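Local coordinates for catabolite control protein A (Lactococcus lactis, PDB 2O20) that probably acts as a global transcriptional regulator of carbon catabolite repression and activation, binding DNA as a member of the LacI family, at residues T74-A79 and N276-Q281; R142-L147 and K307-E312. The protein carries 1 engineered substitution. One frame throughout, in Å; residues are numbered along the deposited sequence.

Contact 1 of 2, residues T74-A79 and N276-Q281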
loop_
_atom_site.group_PDB
_atom_site.type_symbol
_atom_site.label_atom_id
_atom_site.label_comp_id
_atom_site.label_asym_id
_atom_site.label_seq_id
_atom_site.Cartn_x
_atom_site.Cartn_y
_atom_site.Cartn_z
ATOM N N THR D 74 -5.293 2.606 -0.685
ATOM C CA THR D 74 -4.229 1.966 -1.472
ATOM C C THR D 74 -2.984 2.833 -1.732
ATOM O O THR D 74 -2.036 2.369 -2.356
ATOM C CB THR D 74 -4.757 1.482 -2.844
ATOM O OG1 THR D 74 -5.192 2.621 -3.585
ATOM C CG2 THR D 74 -5.890 0.492 -2.675
ATOM N N SER D 75 -2.955 4.064 -1.252
ATOM C CA SER D 75 -1.665 4.803 -1.129
ATOM C C SER D 75 -0.980 4.426 0.170
ATOM O O SER D 75 -1.516 4.726 1.250
ATOM C CB SER D 75 -1.865 6.329 -1.101
ATOM O OG SER D 75 -0.660 7.001 -0.663
ATOM N N THR D 76 0.213 3.815 0.097
ATOM C CA THR D 76 0.890 3.435 1.327
ATOM C C THR D 76 1.372 4.666 2.097
ATOM O O THR D 76 1.585 4.565 3.291
ATOM C CB THR D 76 2.079 2.466 1.130
ATOM O OG1 THR D 76 3.080 3.048 0.292
ATOM C CG2 THR D 76 1.622 1.158 0.568
ATOM N N TYR D 77 1.586 5.787 1.396
ATOM C CA TYR D 77 1.877 7.098 1.998
ATOM C C TYR D 77 0.760 7.525 2.966
ATOM O O TYR D 77 1.021 7.772 4.154
ATOM C CB TYR D 77 2.078 8.151 0.883
ATOM C CG TYR D 77 2.242 9.561 1.368
ATOM C CD1 TYR D 77 3.474 10.043 1.702
ATOM C CD2 TYR D 77 1.140 10.407 1.516
ATOM C CE1 TYR D 77 3.648 11.352 2.181
ATOM C CE2 TYR D 77 1.295 11.724 1.994
ATOM C CZ TYR D 77 2.554 12.174 2.327
ATOM O OH TYR D 77 2.721 13.445 2.800
ATOM N N PHE D 78 -0.484 7.579 2.471
ATOM C CA PHE D 78 -1.622 7.947 3.317
ATOM C C PHE D 78 -1.957 6.867 4.359
ATOM O O PHE D 78 -2.264 7.186 5.511
ATOM C CB PHE D 78 -2.854 8.302 2.475
ATOM C CG PHE D 78 -2.668 9.524 1.636
ATOM C CD1 PHE D 78 -2.453 10.756 2.233
ATOM C CD2 PHE D 78 -2.728 9.446 0.256
ATOM C CE1 PHE D 78 -2.290 11.901 1.470
ATOM C CE2 PHE D 78 -2.551 10.583 -0.528
ATOM C CZ PHE D 78 -2.317 11.815 0.098
ATOM N N ALA D 79 -1.843 5.601 3.980
ATOM C CA ALA D 79 -2.059 4.495 4.945
ATOM C C ALA D 79 -1.081 4.533 6.144
ATOM O O ALA D 79 -1.471 4.253 7.287
ATOM C CB ALA D 79 -2.017 3.146 4.236
ATOM N N ASN D 276 9.683 8.296 0.973
ATOM C CA ASN D 276 10.098 6.976 1.433
ATOM C C ASN D 276 8.954 6.194 2.093
ATOM O O ASN D 276 9.144 5.574 3.147
ATOM C CB ASN D 276 11.253 7.099 2.431
ATOM C CG ASN D 276 12.034 5.838 2.564
ATOM O OD1 ASN D 276 12.250 5.140 1.577
ATOM N ND2 ASN D 276 12.447 5.518 3.782
ATOM N N SER D 277 7.752 6.298 1.531
ATOM C CA SER D 277 6.615 5.488 1.947
ATOM C C SER D 277 6.913 3.985 1.799
ATOM O O SER D 277 7.890 3.606 1.123
ATOM C CB SER D 277 5.359 5.895 1.142
ATOM O OG SER D 277 5.468 5.575 -0.234
ATOM N N PRO D 278 6.082 3.127 2.419
ATOM C CA PRO D 278 6.353 1.692 2.372
ATOM C C PRO D 278 6.630 1.038 1.015
ATOM O O PRO D 278 7.503 0.175 0.958
ATOM C CB PRO D 278 5.156 1.072 3.110
ATOM C CG PRO D 278 4.708 2.166 4.045
ATOM C CD PRO D 278 4.954 3.442 3.325
ATOM N N ILE D 279 5.994 1.483 -0.071
ATOM C CA ILE D 279 6.295 0.880 -1.384
ATOM C C ILE D 279 7.743 1.019 -1.864
ATOM O O ILE D 279 8.191 0.196 -2.672
ATOM C CB ILE D 279 5.374 1.398 -2.533
ATOM C CG1 ILE D 279 5.393 2.935 -2.671
ATOM C CG2 ILE D 279 4.011 0.811 -2.377
ATOM C CD1 ILE D 279 4.966 3.440 -4.076
ATOM N N THR D 280 8.433 2.076 -1.418
ATOM C CA THR D 280 9.810 2.354 -1.859
ATOM C C THR D 280 10.792 1.228 -1.463
ATOM O O THR D 280 11.814 1.043 -2.117
ATOM C CB THR D 280 10.326 3.725 -1.323
ATOM O OG1 THR D 280 10.561 3.606 0.076
ATOM C CG2 THR D 280 9.299 4.819 -1.568
ATOM N N GLN D 281 10.488 0.461 -0.414
ATOM C CA GLN D 281 11.306 -0.700 -0.047
ATOM C C GLN D 281 11.391 -1.763 -1.159
ATOM O O GLN D 281 12.373 -2.507 -1.236
ATOM C CB GLN D 281 10.802 -1.360 1.255
ATOM C CG GLN D 281 11.594 -2.634 1.657
ATOM C CD GLN D 281 11.157 -3.249 2.979
ATOM O OE1 GLN D 281 9.966 -3.317 3.270
ATOM N NE2 GLN D 281 12.124 -3.719 3.779
HETATM O O HOH W 1 2.948 5.782 -1.490
#

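Contact 2 of 2, residues R142-L147 and K307-E312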
loop_
_atom_site.group_PDB
_atom_site.type_symbol
_atom_site.label_atom_id
_atom_site.label_comp_id
_atom_site.label_asym_id
_atom_site.label_seq_id
_atom_site.Cartn_x
_atom_site.Cartn_y
_atom_site.Cartn_z
ATOM N N ARG D 142 -17.813 24.322 11.836
ATOM C CA ARG D 142 -17.148 24.621 13.123
ATOM C C ARG D 142 -16.416 23.423 13.804
ATOM O O ARG D 142 -15.963 23.524 14.938
ATOM C CB ARG D 142 -18.127 25.257 14.097
ATOM C CG ARG D 142 -18.485 26.690 13.737
ATOM C CD ARG D 142 -18.955 27.464 14.977
ATOM N NE ARG D 142 -18.487 28.851 14.968
ATOM C CZ ARG D 142 -17.222 29.226 15.170
ATOM N NH1 ARG D 142 -16.259 28.325 15.377
ATOM N NH2 ARG D 142 -16.912 30.516 15.144
ATOM N N THR D 143 -16.273 22.319 13.088
ATOM C CA THR D 143 -15.618 21.126 13.626
ATOM C C THR D 143 -14.117 21.372 13.800
ATOM O O THR D 143 -13.479 21.897 12.897
ATOM C CB THR D 143 -15.746 19.945 12.643
ATOM O OG1 THR D 143 -17.013 19.990 11.965
ATOM C CG2 THR D 143 -15.570 18.625 13.363
ATOM N N PRO D 144 -13.533 20.960 14.935
ATOM C CA PRO D 144 -12.066 20.900 14.969
ATOM C C PRO D 144 -11.484 20.038 13.824
ATOM O O PRO D 144 -11.999 18.965 13.525
ATOM C CB PRO D 144 -11.780 20.279 16.345
ATOM C CG PRO D 144 -12.960 20.597 17.144
ATOM C CD PRO D 144 -14.116 20.555 16.225
ATOM N N VAL D 145 -10.464 20.569 13.156
ATOM C CA VAL D 145 -9.837 19.914 11.998
ATOM C C VAL D 145 -8.321 20.167 12.011
ATOM O O VAL D 145 -7.854 21.249 12.425
ATOM C CB VAL D 145 -10.491 20.410 10.661
ATOM C CG1 VAL D 145 -10.531 21.910 10.624
ATOM C CG2 VAL D 145 -9.774 19.884 9.436
ATOM N N VAL D 146 -7.564 19.146 11.634
ATOM C CA VAL D 146 -6.119 19.251 11.436
ATOM C C VAL D 146 -5.794 18.689 10.029
ATOM O O VAL D 146 -6.302 17.640 9.650
ATOM C CB VAL D 146 -5.342 18.460 12.489
ATOM C CG1 VAL D 146 -3.810 18.677 12.318
ATOM C CG2 VAL D 146 -5.802 18.875 13.898
ATOM N N LEU D 147 -4.960 19.408 9.281
ATOM C CA LEU D 147 -4.463 18.966 7.964
ATOM C C LEU D 147 -3.127 18.242 8.129
ATOM O O LEU D 147 -2.300 18.656 8.951
ATOM C CB LEU D 147 -4.295 20.178 7.034
ATOM C CG LEU D 147 -5.403 21.251 7.001
ATOM C CD1 LEU D 147 -4.982 22.411 6.140
ATOM C CD2 LEU D 147 -6.775 20.714 6.534
ATOM N N LYS D 307 -6.457 17.742 21.700
ATOM C CA LYS D 307 -6.537 18.959 22.517
ATOM C C LYS D 307 -7.659 19.884 22.045
ATOM O O LYS D 307 -8.389 20.418 22.871
ATOM C CB LYS D 307 -5.199 19.712 22.505
ATOM C CG LYS D 307 -4.018 18.936 23.039
ATOM C CD LYS D 307 -2.718 19.647 22.682
ATOM C CE LYS D 307 -1.493 18.867 23.120
ATOM N NZ LYS D 307 -0.256 19.630 22.812
ATOM N N LEU D 308 -7.797 20.046 20.727
ATOM C CA LEU D 308 -8.836 20.889 20.156
ATOM C C LEU D 308 -10.212 20.392 20.558
ATOM O O LEU D 308 -11.086 21.188 20.942
ATOM C CB LEU D 308 -8.702 20.982 18.621
ATOM C CG LEU D 308 -7.363 21.592 18.137
ATOM C CD1 LEU D 308 -7.331 21.707 16.616
ATOM C CD2 LEU D 308 -7.090 22.963 18.779
ATOM N N MET D 309 -10.405 19.078 20.514
ATOM C CA MET D 309 -11.703 18.494 20.821
ATOM C C MET D 309 -12.056 18.601 22.300
ATOM O O MET D 309 -13.218 18.549 22.636
ATOM C CB MET D 309 -11.756 17.028 20.381
ATOM C CG MET D 309 -11.654 16.838 18.869
ATOM S SD MET D 309 -11.952 15.128 18.349
ATOM C CE MET D 309 -10.555 14.212 19.034
ATOM N N LEU D 310 -11.046 18.690 23.163
ATOM C CA LEU D 310 -11.237 18.977 24.587
ATOM C C LEU D 310 -11.341 20.484 24.917
ATOM O O LEU D 310 -11.365 20.861 26.093
ATOM C CB LEU D 310 -10.097 18.358 25.387
ATOM C CG LEU D 310 -10.091 16.837 25.508
ATOM C CD1 LEU D 310 -8.692 16.382 25.938
ATOM C CD2 LEU D 310 -11.139 16.352 26.457
ATOM N N LYS D 311 -11.419 21.316 23.878
ATOM C CA LYS D 311 -11.515 22.771 23.974
ATOM C C LYS D 311 -10.257 23.392 24.576
ATOM O O LYS D 311 -10.309 24.508 25.120
ATOM C CB LYS D 311 -12.764 23.214 24.755
ATOM C CG LYS D 311 -14.078 22.692 24.199
ATOM C CD LYS D 311 -15.271 23.467 24.757
ATOM C CE LYS D 311 -16.589 22.816 24.367
ATOM N NZ LYS D 311 -17.748 23.715 24.671
ATOM N N GLU D 312 -9.134 22.682 24.469
ATOM C CA GLU D 312 -7.857 23.173 24.977
ATOM C C GLU D 312 -7.242 24.111 23.946
ATOM O O GLU D 312 -7.245 23.837 22.731
ATOM C CB GLU D 312 -6.896 22.024 25.317
ATOM C CG GLU D 312 -7.579 20.855 26.005
ATOM C CD GLU D 312 -6.645 19.927 26.771
ATOM O OE1 GLU D 312 -5.857 19.168 26.154
ATOM O OE2 GLU D 312 -6.753 19.918 28.013
#

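Contact 1 of 2, residues T74-A79 and N276-Q281
The backbone N of Ile279 donates to Thr76 OG1 over 3.3 Å with an N-H...O angle of 153°, a weak bond. The Thr76 hydroxyl is brought to that N-H by a first torsion (chi1 60°) that sets OG1 between the residue's own backbone N and carbonyl carbon. A water makes a second polar link: it accepts from Tyr77 N at 3.2 Å and donates to Ser277 OG at 2.8 Å. Ser277 OG is also hydrogen-bonded to Asp248.

These links join the start of helix 76-91, which follows strand 65-70 of the six-stranded parallel sheet, to a loop following strand 270-272 of the four-stranded one, so they span the two lobes of a periplasmic-binding-protein fold. Ser75 is the N-cap of that helix, its OG accepting a bond from Phe78 N at 3.2 Å, N-H...O angle 171°.

Among the apolar contacts, the Pro278 ring lies alongside Thr76, its CD 3.7 Å from Thr76 CB. Loss of CG and CD, as with an alanine in place of Pro278, would probably open a gap beside Thr76 CB and the Thr76 carbonyl. The methyls Thr76 CG2 and Ile279 CG2 meet at 3.8 Å, and Thr76 of the second subunit packs on Ile279.

Contact 2 of 2, residues R142-L147 and K307-E312
Leu308 meets Pro144 where their CA atoms come nearest across the two segments, 6.1 Å apart, and its side chain can be followed outward from there. Its CB touches the CB of Pro144 at 3.9 Å, a backbone-near contact of two methylene groups that brings the last turn of helix 294-309 against the residue just before strand 145-148. From CB the chain turns so that CG stands anti to the carbonyl carbon (chi1 -61°), and CD1 then continues it in extended form (chi2 -178°). That course carries CD1 past the proline to the beginning of the strand, where it lies 4.2 Å from Val146 CG2 and equally near the carbonyl O of Val145. Elsewhere Leu308 also touches Val314, in the loop beyond the helix.

A second, looser apolar contact lies next to the first: Met309 CG is 4.3 Å from Pro144 CB, so this one proline carbon meets two consecutive helix residues. The contacts between side chains of the two segments are all apolar, and the two sides together bury 160 Å².

The helix ends right here in a Schellman motif. Glu312 N bonds to Lys307 O at 2.9 Å and Lys311 N to Leu308 O at 3.0 Å, with Lys311 taking positive phi (65°).

Strand 145-148 runs within the parallel six-stranded sheet between strands 122-125 and 159-161, and backbone bonds from Pro144 and Val146 to Ile123 set it beside the former. Helix 294-309 packs along it, with Ala301 and Leu305, earlier in the helix, also touching Val146, while Met309 reaches Thr64 near the start of strand 65-70.

In the fold
From the N terminus, the chain passes strand 65-70 and enters 74-79, then lays down further strands of the six-stranded sheet, including 145-148, before building the other lobe. Contact 1 closes a loop of 196 intervening residues when the chain reaches 276-281 there. The loop of contact 2, opened at 142-147, closes later at 307-312, after the chain has returned to the first lobe. The two loops therefore cross. Contact 1 ties lobe to lobe; contact 2 ties helix to sheet within one. Their centres are 27 Å apart, yet helix 294-309 relates them: Leu294 touches Tyr77 and Ser277, while its far end supplies Leu308 and Met309.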